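PDB 3WQB: aeromonas extracellular serine protease from Aeromonas sobria, which cleaves peptide bonds that follow two basic residues, one of them lysine, acting as a calcium-binding, secreted serine protease and probable virulence factor. Local coordinates for residues Leu230-Asn235 / Leu574-Asn579; Leu486-Ile491 / Gly557-Ser562; Val511-Asp516 / Gly521-Lys526. The protein carries 1 engineered substitution. All coordinates share one frame; numbering follows the deposited sequence.

Interaction 1 (Leu230-Asn235 / Leu574-Asn579); sequences LNRTGN and LTERNN. With CA (calcium ion), chain D.
R232 and E576 meet end-on, both terminal nitrogens of R232 closing on one carboxylate oxygen of E576. NH1 of R232 lies 2.8 Å from OE2 of E576, and NH2 of R232 lies 2.9 Å from the same OE2. The fork is bent at the hydrogens, with N-H...O angles of 148° and 141°, as expected when two donors share one acceptor. OE2 sits in the guanidinium plane, and the carboxylate is turned 26° from it, so the two flat groups are nearly coplanar although the side chains that carry them cross at about a right angle. NH1 comes in nearly along the C-O axis of OE2, whereas NH2 arrives on the syn side, tilted out of the carboxylate plane.

The backbones are far apart. The CA atoms of R232 and L574, the closest pair, are separated by 9.3 Å, and R232 crosses the gap with a chain extended from CG to NE. Between the two strands runs strand 559-565, whose V561 lies against R232 and whose R559 also forms a salt bridge to OE2 of E576. The acceptor is therefore shared by two arginines, a clustering that would favour an ionised glutamate. NE of R232 is held separately by the carbonyl O of F507.

Beyond E576 the chain leaves the strand, and OD1 of N579 binds calcium at 2.4 Å, with N578 a second ligand. The arrangement is a salt bridge spanning next-but-one strands of a four-stranded antiparallel sheet, in which two strands from the subtilisin domain continue into two of the P-domain, 228-233 pairing with 559-565.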
loop_
_atom_site.group_PDB
_atom_site.type_symbol
_atom_site.label_atom_id
_atom_site.label_comp_id
_atom_site.label_asym_id
_atom_site.label_seq_id
_atom_site.Cartn_x
_atom_site.Cartn_y
_atom_site.Cartn_z
ATOM N N LEU A 230 -16.323 -6.978 -6.542
ATOM C CA LEU A 230 -17.207 -7.154 -5.390
ATOM C C LEU A 230 -17.475 -5.830 -4.697
ATOM O O LEU A 230 -16.569 -5.014 -4.530
ATOM C CB LEU A 230 -16.605 -8.123 -4.360
ATOM C CG LEU A 230 -16.243 -9.543 -4.779
ATOM C CD1 LEU A 230 -14.842 -9.571 -5.394
ATOM C CD2 LEU A 230 -16.317 -10.465 -3.554
ATOM N N ASN A 231 -18.720 -5.632 -4.277
ATOM C CA ASN A 231 -19.093 -4.495 -3.444
ATOM C C ASN A 231 -20.303 -4.877 -2.610
ATOM O O ASN A 231 -21.089 -5.731 -3.022
ATOM C CB ASN A 231 -19.412 -3.255 -4.299
ATOM C CG ASN A 231 -20.696 -3.409 -5.105
ATOM O OD1 ASN A 231 -20.719 -4.062 -6.143
ATOM N ND2 ASN A 231 -21.768 -2.799 -4.621
ATOM N N ARG A 232 -20.447 -4.252 -1.446
ATOM C CA ARG A 232 -21.614 -4.473 -0.602
ATOM C C ARG A 232 -22.808 -3.766 -1.197
ATOM O O ARG A 232 -22.696 -2.664 -1.729
ATOM C CB ARG A 232 -21.372 -3.978 0.826
ATOM C CG ARG A 232 -20.253 -4.734 1.519
ATOM C CD ARG A 232 -20.242 -4.525 3.025
ATOM N NE ARG A 232 -19.322 -5.465 3.670
ATOM C CZ ARG A 232 -19.614 -6.744 3.903
ATOM N NH1 ARG A 232 -20.811 -7.227 3.573
ATOM N NH2 ARG A 232 -18.733 -7.544 4.480
ATOM N N THR A 233 -23.954 -4.426 -1.121
ATOM C CA THR A 233 -25.214 -3.783 -1.449
ATOM C C THR A 233 -25.944 -3.558 -0.134
ATOM O O THR A 233 -25.615 -4.175 0.876
ATOM C CB THR A 233 -26.042 -4.617 -2.448
ATOM O OG1 THR A 233 -27.259 -3.922 -2.758
ATOM C CG2 THR A 233 -26.371 -5.992 -1.895
ATOM N N GLY A 234 -26.897 -2.639 -0.133
ATOM C CA GLY A 234 -27.665 -2.375 1.066
ATOM C C GLY A 234 -27.265 -1.079 1.727
ATOM O O GLY A 234 -26.555 -0.256 1.142
ATOM N N ASN A 235 -27.727 -0.912 2.959
ATOM C CA ASN A 235 -27.543 0.331 3.691
ATOM C C ASN A 235 -26.745 0.158 4.977
ATOM O O ASN A 235 -27.139 0.643 6.043
ATOM C CB ASN A 235 -28.898 0.985 3.972
ATOM C CG ASN A 235 -29.571 1.510 2.710
ATOM O OD1 ASN A 235 -28.907 1.836 1.712
ATOM N ND2 ASN A 235 -30.901 1.589 2.743
ATOM N N LEU A 574 -24.066 -12.624 -3.314
ATOM C CA LEU A 574 -23.488 -13.465 -2.288
ATOM C C LEU A 574 -24.122 -13.053 -0.970
ATOM O O LEU A 574 -24.161 -11.871 -0.640
ATOM C CB LEU A 574 -21.970 -13.263 -2.249
ATOM C CG LEU A 574 -21.134 -14.067 -1.253
ATOM C CD1 LEU A 574 -21.184 -15.556 -1.567
ATOM C CD2 LEU A 574 -19.702 -13.556 -1.246
ATOM N N THR A 575 -24.650 -14.029 -0.239
ATOM C CA THR A 575 -25.227 -13.772 1.072
ATOM C C THR A 575 -24.258 -14.238 2.142
ATOM O O THR A 575 -23.758 -15.368 2.096
ATOM C CB THR A 575 -26.600 -14.458 1.238
ATOM O OG1 THR A 575 -27.464 -14.031 0.178
ATOM C CG2 THR A 575 -27.235 -14.101 2.586
ATOM N N GLU A 576 -23.966 -13.343 3.084
ATOM C CA GLU A 576 -23.170 -13.697 4.245
ATOM C C GLU A 576 -24.119 -14.128 5.346
ATOM O O GLU A 576 -24.853 -13.303 5.900
ATOM C CB GLU A 576 -22.370 -12.508 4.758
ATOM C CG GLU A 576 -21.256 -12.003 3.885
ATOM C CD GLU A 576 -20.383 -11.055 4.671
ATOM O OE1 GLU A 576 -19.587 -11.541 5.500
ATOM O OE2 GLU A 576 -20.517 -9.828 4.485
ATOM N N ARG A 577 -24.092 -15.414 5.660
ATOM C CA ARG A 577 -24.942 -15.959 6.716
ATOM C C ARG A 577 -24.238 -15.809 8.061
ATOM O O ARG A 577 -23.037 -16.069 8.184
ATOM C CB ARG A 577 -25.255 -17.428 6.436
ATOM C CG ARG A 577 -25.720 -17.702 5.011
ATOM C CD ARG A 577 -27.235 -17.668 4.890
ATOM N NE ARG A 577 -27.678 -17.465 3.509
ATOM C CZ ARG A 577 -27.720 -18.410 2.571
ATOM N NH1 ARG A 577 -27.347 -19.655 2.843
ATOM N NH2 ARG A 577 -28.141 -18.107 1.349
ATOM N N ASN A 578 -24.980 -15.366 9.067
ATOM C CA ASN A 578 -24.417 -15.219 10.407
ATOM C C ASN A 578 -23.779 -16.506 10.935
ATOM O O ASN A 578 -24.251 -17.605 10.649
ATOM C CB ASN A 578 -25.476 -14.705 11.380
ATOM C CG ASN A 578 -24.888 -14.265 12.704
ATOM O OD1 ASN A 578 -23.823 -13.650 12.756
ATOM N ND2 ASN A 578 -25.574 -14.590 13.787
ATOM N N ASN A 579 -22.688 -16.373 11.687
ATOM C CA ASN A 579 -22.086 -17.532 12.345
ATOM C C ASN A 579 -23.094 -18.218 13.260
ATOM O O ASN A 579 -23.757 -17.567 14.065
ATOM C CB ASN A 579 -20.826 -17.150 13.131
ATOM C CG ASN A 579 -21.060 -16.007 14.099
ATOM O OD1 ASN A 579 -21.397 -14.898 13.691
ATOM N ND2 ASN A 579 -20.871 -16.271 15.386
HETATM CA CA CA D . -22.114 -12.681 14.137
#

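Interaction 2 (Leu486-Ile491 / Gly557-Ser562). With CA (calcium ion), chain D.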
loop_
_atom_site.group_PDB
_atom_site.type_symbol
_atom_site.label_atom_id
_atom_site.label_comp_id
_atom_site.label_asym_id
_atom_site.label_seq_id
_atom_site.Cartn_x
_atom_site.Cartn_y
_atom_site.Cartn_z
ATOM N N LEU A 486 -16.058 -13.869 9.229
ATOM C CA LEU A 486 -14.976 -12.959 9.609
ATOM C C LEU A 486 -15.297 -11.465 9.622
ATOM O O LEU A 486 -14.851 -10.769 10.527
ATOM C CB LEU A 486 -13.704 -13.218 8.787
ATOM C CG LEU A 486 -12.946 -14.503 9.136
ATOM C CD1 LEU A 486 -11.932 -14.820 8.056
ATOM C CD2 LEU A 486 -12.279 -14.410 10.506
ATOM N N PRO A 487 -16.074 -10.963 8.633
ATOM C CA PRO A 487 -16.332 -9.518 8.649
ATOM C C PRO A 487 -17.199 -9.035 9.815
ATOM O O PRO A 487 -17.338 -7.839 9.990
ATOM C CB PRO A 487 -17.008 -9.259 7.292
ATOM C CG PRO A 487 -16.513 -10.380 6.435
ATOM C CD PRO A 487 -16.498 -11.561 7.356
ATOM N N ASP A 488 -17.731 -9.947 10.630
ATOM C CA ASP A 488 -18.406 -9.543 11.863
ATOM C C ASP A 488 -17.449 -8.976 12.904
ATOM O O ASP A 488 -17.889 -8.359 13.868
ATOM C CB ASP A 488 -19.162 -10.723 12.484
ATOM C CG ASP A 488 -20.432 -11.075 11.731
ATOM O OD1 ASP A 488 -20.769 -10.372 10.756
ATOM O OD2 ASP A 488 -21.087 -12.066 12.128
ATOM N N LEU A 489 -16.150 -9.196 12.722
ATOM C CA LEU A 489 -15.187 -8.904 13.778
ATOM C C LEU A 489 -14.592 -7.505 13.737
ATOM O O LEU A 489 -14.128 -7.020 12.693
ATOM C CB LEU A 489 -14.080 -9.964 13.812
ATOM C CG LEU A 489 -14.546 -11.407 14.016
ATOM C CD1 LEU A 489 -13.348 -12.309 13.967
ATOM C CD2 LEU A 489 -15.319 -11.596 15.323
ATOM N N LEU A 490 -14.648 -6.864 14.899
ATOM C CA LEU A 490 -13.971 -5.611 15.184
ATOM C C LEU A 490 -12.758 -5.943 16.049
ATOM O O LEU A 490 -12.901 -6.526 17.135
ATOM C CB LEU A 490 -14.932 -4.675 15.934
ATOM C CG LEU A 490 -14.347 -3.445 16.626
ATOM C CD1 LEU A 490 -13.915 -2.426 15.597
ATOM C CD2 LEU A 490 -15.362 -2.832 17.570
ATOM N N ILE A 491 -11.567 -5.594 15.567
ATOM C CA ILE A 491 -10.321 -5.871 16.291
ATOM C C ILE A 491 -9.650 -4.553 16.653
ATOM O O ILE A 491 -9.368 -3.727 15.780
ATOM C CB ILE A 491 -9.382 -6.767 15.451
ATOM C CG1 ILE A 491 -10.105 -8.052 15.033
ATOM C CG2 ILE A 491 -8.067 -7.057 16.197
ATOM C CD1 ILE A 491 -9.256 -9.012 14.185
ATOM N N GLY A 557 -27.108 -9.804 11.680
ATOM C CA GLY A 557 -27.980 -9.655 10.515
ATOM C C GLY A 557 -27.317 -10.211 9.269
ATOM O O GLY A 557 -26.083 -10.236 9.172
ATOM N N THR A 558 -28.118 -10.654 8.302
ATOM C CA THR A 558 -27.579 -11.063 7.002
ATOM C C THR A 558 -27.050 -9.851 6.237
ATOM O O THR A 558 -27.492 -8.726 6.443
ATOM C CB THR A 558 -28.630 -11.787 6.134
ATOM O OG1 THR A 558 -29.714 -10.896 5.849
ATOM C CG2 THR A 558 -29.145 -13.028 6.854
ATOM N N ARG A 559 -26.079 -10.095 5.367
ATOM C CA ARG A 559 -25.579 -9.071 4.474
ATOM C C ARG A 559 -25.489 -9.643 3.081
ATOM O O ARG A 559 -25.311 -10.851 2.904
ATOM C CB ARG A 559 -24.186 -8.607 4.912
ATOM C CG ARG A 559 -24.162 -7.870 6.248
ATOM C CD ARG A 559 -22.776 -7.326 6.550
ATOM N NE ARG A 559 -21.775 -8.376 6.740
ATOM C CZ ARG A 559 -21.505 -8.990 7.891
ATOM N NH1 ARG A 559 -22.158 -8.677 9.004
ATOM N NH2 ARG A 559 -20.556 -9.920 7.923
ATOM N N GLN A 560 -25.604 -8.768 2.090
ATOM C CA GLN A 560 -25.441 -9.185 0.715
ATOM C C GLN A 560 -24.321 -8.431 0.015
ATOM O O GLN A 560 -24.074 -7.252 0.287
ATOM C CB GLN A 560 -26.751 -9.035 -0.050
ATOM C CG GLN A 560 -27.842 -10.014 0.379
ATOM C CD GLN A 560 -29.067 -9.869 -0.469
ATOM O OE1 GLN A 560 -29.276 -8.824 -1.064
ATOM N NE2 GLN A 560 -29.882 -10.912 -0.538
ATOM N N VAL A 561 -23.657 -9.143 -0.887
ATOM C CA VAL A 561 -22.531 -8.619 -1.634
ATOM C C VAL A 561 -22.794 -8.890 -3.108
ATOM O O VAL A 561 -23.168 -10.003 -3.481
ATOM C CB VAL A 561 -21.218 -9.304 -1.187
ATOM C CG1 VAL A 561 -20.034 -8.836 -2.025
ATOM C CG2 VAL A 561 -20.959 -9.039 0.302
ATOM N N SER A 562 -22.604 -7.866 -3.931
ATOM C CA SER A 562 -22.767 -7.976 -5.374
ATOM C C SER A 562 -21.456 -8.477 -5.981
ATOM O O SER A 562 -20.372 -7.928 -5.703
ATOM C CB SER A 562 -23.145 -6.613 -5.977
ATOM O OG SER A 562 -24.259 -6.019 -5.310
HETATM CA CA CA D . -22.114 -12.681 14.137
#
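R559 sets the NH1/NH2 edge of its guanidinium against OD1 of D488, with NH2 close to CB of P487. NH1 of R559 stands 2.8 Å from OD1 of D488, and NH2 of R559 stands 2.9 Å from that same oxygen, so both bonds of the salt bridge converge on one atom. Their N-H...O angles of 146° and 142° reflect the shared acceptor. OD1 lies in the guanidinium plane, yet the carboxylate is turned 80° from that plane, so the groups are almost perpendicular and no two-oxygen, two-nitrogen pairing forms. NH1 sits almost straight beyond OD1; NH2 comes from the anti side, well out of the carboxylate plane.

A bend in the arginine chain at chi3 brings its end across to the short 3-10 turn 486-488. There CB of P487 packs 3.7 Å from NH2 of R559, an oblique contact. The turn is closed by the backbone bond from N of L489 to O of L486, at 3.0 Å, and strand 489-494 follows directly.

The two oxygens of D488 have divided duties. OD2 binds the calcium ion at 2.3 Å, alongside D454, D553, A555, N578 and N579, while OD1 faces the arginines: R485 also forms a salt bridge to it. NE of R559 has an acidic partner of its own. R559 and R485 would be expected to offset charge on the oxygen not bound to metal. With metal at one oxygen and two arginines at the other, rotation of the carboxylate is restricted, consistent with a second-shell part for R559 in positioning a calcium ligand.

Interaction 3 (Val511-Asp516 / Gly521-Lys526); sequences VGQSLD and GFVRTK
The C-terminal end of helix 512-520 of the P-domain is marked by G521, a glycine of positive phi, after which the loop 521-526 runs back beside the helix and leads into strand 527-535. G521 is the first residue to leave helical angles; its N makes a weak bond to the carbonyl O of D516, 3.2 Å away and five residues back, a pi-type spacing.

D516 carries most of the polar contact. OD1 of D516 forms a salt bridge with NH2 of R524 at 2.8 Å, while OD2 of D516 uses its anti lone pair to accept from N of R524, 3.2 Å away, through a fairly straight N-H...O angle of 160°. The same OD2 lies over one face of the guanidinium. R524 is bent at chi3, which wraps its chain round the carboxylate; the two flat groups stand 51° apart and the side chains cross at about a right angle. One residue thus receives both a backbone N-H and a charged side chain from R524, fixing the rotation of the carboxylate. R524 also packs on the backbone of another protein chain, and F522 on a polar side chain of it.

One turn earlier, the aliphatic part of Q513 supports the loop: its CG touches CG1 of V523 at 3.8 Å and CB of T525 at 3.9 Å. Both polar atoms of the amide are engaged: OE1 accepts from N of L486, and NE2 donates to O of H483 as well as to the loop. A water joins OD2 of D516 to N of T525, donating to the first and accepting from the second. NE2 of Q513 reaches O of T525 at 3.0 Å, from 46° above the carbonyl plane.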
loop_
_atom_site.group_PDB
_atom_site.type_symbol
_atom_site.label_atom_id
_atom_site.label_comp_id
_atom_site.label_asym_id
_atom_site.label_seq_id
_atom_site.Cartn_x
_atom_site.Cartn_y
_atom_site.Cartn_z
ATOM N N VAL A 511 -14.953 -11.786 2.800
ATOM C CA VAL A 511 -16.208 -12.509 2.563
ATOM C C VAL A 511 -15.989 -13.894 1.930
ATOM O O VAL A 511 -16.947 -14.550 1.503
ATOM C CB VAL A 511 -17.164 -11.664 1.682
ATOM C CG1 VAL A 511 -17.532 -10.349 2.377
ATOM C CG2 VAL A 511 -16.545 -11.403 0.293
ATOM N N GLY A 512 -14.730 -14.332 1.887
ATOM C CA GLY A 512 -14.348 -15.574 1.226
ATOM C C GLY A 512 -14.978 -16.832 1.782
ATOM O O GLY A 512 -15.109 -17.822 1.057
ATOM N N GLN A 513 -15.372 -16.817 3.053
ATOM C CA GLN A 513 -16.038 -17.988 3.626
ATOM C C GLN A 513 -17.403 -18.198 2.979
ATOM O O GLN A 513 -17.770 -19.332 2.657
ATOM C CB GLN A 513 -16.175 -17.862 5.135
ATOM C CG GLN A 513 -14.847 -17.818 5.861
ATOM C CD GLN A 513 -14.986 -17.281 7.277
ATOM O OE1 GLN A 513 -15.516 -16.190 7.497
ATOM N NE2 GLN A 513 -14.515 -18.050 8.242
ATOM N N SER A 514 -18.127 -17.103 2.765
ATOM C CA SER A 514 -19.410 -17.142 2.074
ATOM C C SER A 514 -19.238 -17.498 0.601
ATOM O O SER A 514 -20.015 -18.287 0.052
ATOM C CB SER A 514 -20.153 -15.815 2.230
ATOM O OG SER A 514 -20.507 -15.608 3.585
ATOM N N LEU A 515 -18.206 -16.940 -0.033
ATOM C CA LEU A 515 -17.942 -17.224 -1.439
ATOM C C LEU A 515 -17.614 -18.702 -1.635
ATOM O O LEU A 515 -18.125 -19.336 -2.561
ATOM C CB LEU A 515 -16.822 -16.330 -1.981
ATOM C CG LEU A 515 -16.584 -16.365 -3.494
ATOM C CD1 LEU A 515 -17.822 -15.917 -4.284
ATOM C CD2 LEU A 515 -15.386 -15.511 -3.834
ATOM N N ASP A 516 -16.781 -19.247 -0.750
ATOM C CA ASP A 516 -16.430 -20.668 -0.777
ATOM C C ASP A 516 -17.657 -21.557 -0.636
ATOM O O ASP A 516 -17.804 -22.524 -1.380
ATOM C CB ASP A 516 -15.413 -21.005 0.313
ATOM C CG ASP A 516 -13.976 -20.779 -0.126
ATOM O OD1 ASP A 516 -13.748 -20.183 -1.202
ATOM O OD2 ASP A 516 -13.068 -21.204 0.619
ATOM N N GLY A 521 -19.204 -25.354 -1.941
ATOM C CA GLY A 521 -19.973 -26.190 -1.014
ATOM C C GLY A 521 -19.241 -26.542 0.272
ATOM O O GLY A 521 -19.738 -27.326 1.085
ATOM N N PHE A 522 -18.053 -25.971 0.450
ATOM C CA PHE A 522 -17.275 -26.137 1.676
ATOM C C PHE A 522 -16.441 -24.882 1.913
ATOM O O PHE A 522 -16.221 -24.104 0.983
ATOM C CB PHE A 522 -16.395 -27.399 1.622
ATOM C CG PHE A 522 -15.333 -27.364 0.556
ATOM C CD1 PHE A 522 -14.050 -26.902 0.848
ATOM C CD2 PHE A 522 -15.605 -27.811 -0.737
ATOM C CE1 PHE A 522 -13.060 -26.870 -0.135
ATOM C CE2 PHE A 522 -14.623 -27.783 -1.723
ATOM C CZ PHE A 522 -13.349 -27.311 -1.422
ATOM N N VAL A 523 -15.987 -24.695 3.151
ATOM C CA VAL A 523 -15.259 -23.487 3.548
ATOM C C VAL A 523 -13.806 -23.809 3.887
ATOM O O VAL A 523 -13.529 -24.595 4.794
ATOM C CB VAL A 523 -15.929 -22.796 4.769
ATOM C CG1 VAL A 523 -15.143 -21.568 5.195
ATOM C CG2 VAL A 523 -17.374 -22.417 4.457
ATOM N N ARG A 524 -12.885 -23.181 3.161
ATOM C CA ARG A 524 -11.455 -23.375 3.393
ATOM C C ARG A 524 -10.947 -22.574 4.599
ATOM O O ARG A 524 -10.056 -23.027 5.323
ATOM C CB ARG A 524 -10.661 -23.012 2.132
ATOM C CG ARG A 524 -10.977 -23.896 0.928
ATOM C CD ARG A 524 -10.172 -23.507 -0.302
ATOM N NE ARG A 524 -10.815 -22.455 -1.086
ATOM C CZ ARG A 524 -10.350 -21.216 -1.220
ATOM N NH1 ARG A 524 -9.220 -20.849 -0.628
ATOM N NH2 ARG A 524 -11.019 -20.339 -1.958
ATOM N N THR A 525 -11.521 -21.390 4.809
ATOM C CA THR A 525 -11.072 -20.477 5.861
ATOM C C THR A 525 -11.820 -20.686 7.182
ATOM O O THR A 525 -13.022 -20.426 7.277
ATOM C CB THR A 525 -11.180 -19.004 5.395
ATOM O OG1 THR A 525 -10.309 -18.799 4.276
ATOM C CG2 THR A 525 -10.804 -18.035 6.516
ATOM N N LYS A 526 -11.083 -21.141 8.192
ATOM C CA LYS A 526 -11.610 -21.372 9.534
ATOM C C LYS A 526 -11.649 -20.071 10.316
ATOM O O LYS A 526 -12.438 -19.911 11.256
ATOM C CB LYS A 526 -10.719 -22.360 10.283
ATOM C CG LYS A 526 -10.833 -23.804 9.829
ATOM C CD LYS A 526 -10.288 -24.730 10.910
ATOM C CE LYS A 526 -11.151 -24.681 12.172
ATOM N NZ LYS A 526 -10.358 -24.928 13.407
HETATM O O HOH W 1 -12.965 -19.589 2.779
#

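All three contacts lie on one side of the chain's centre. Interactions 1 and 2 are about 6 Å apart, centre to centre, and interaction 3 is about 13 Å from each. Interactions 1 and 2 share the four-stranded sheet in which 559-565 stands between 228-233 and 571-576, and both supply ligands to one calcium ion. Along the chain, 230-235 comes first, from the subtilase range; then 486-491, 511-516, 521-526, 557-562 and 574-579 follow in the P-domain range. Helix 512-520 packs on strand 571-576 through S514 and meets 486-491 through Q513. Catalytic and P-domains are thus joined by continuous strand pairing close to a metal site.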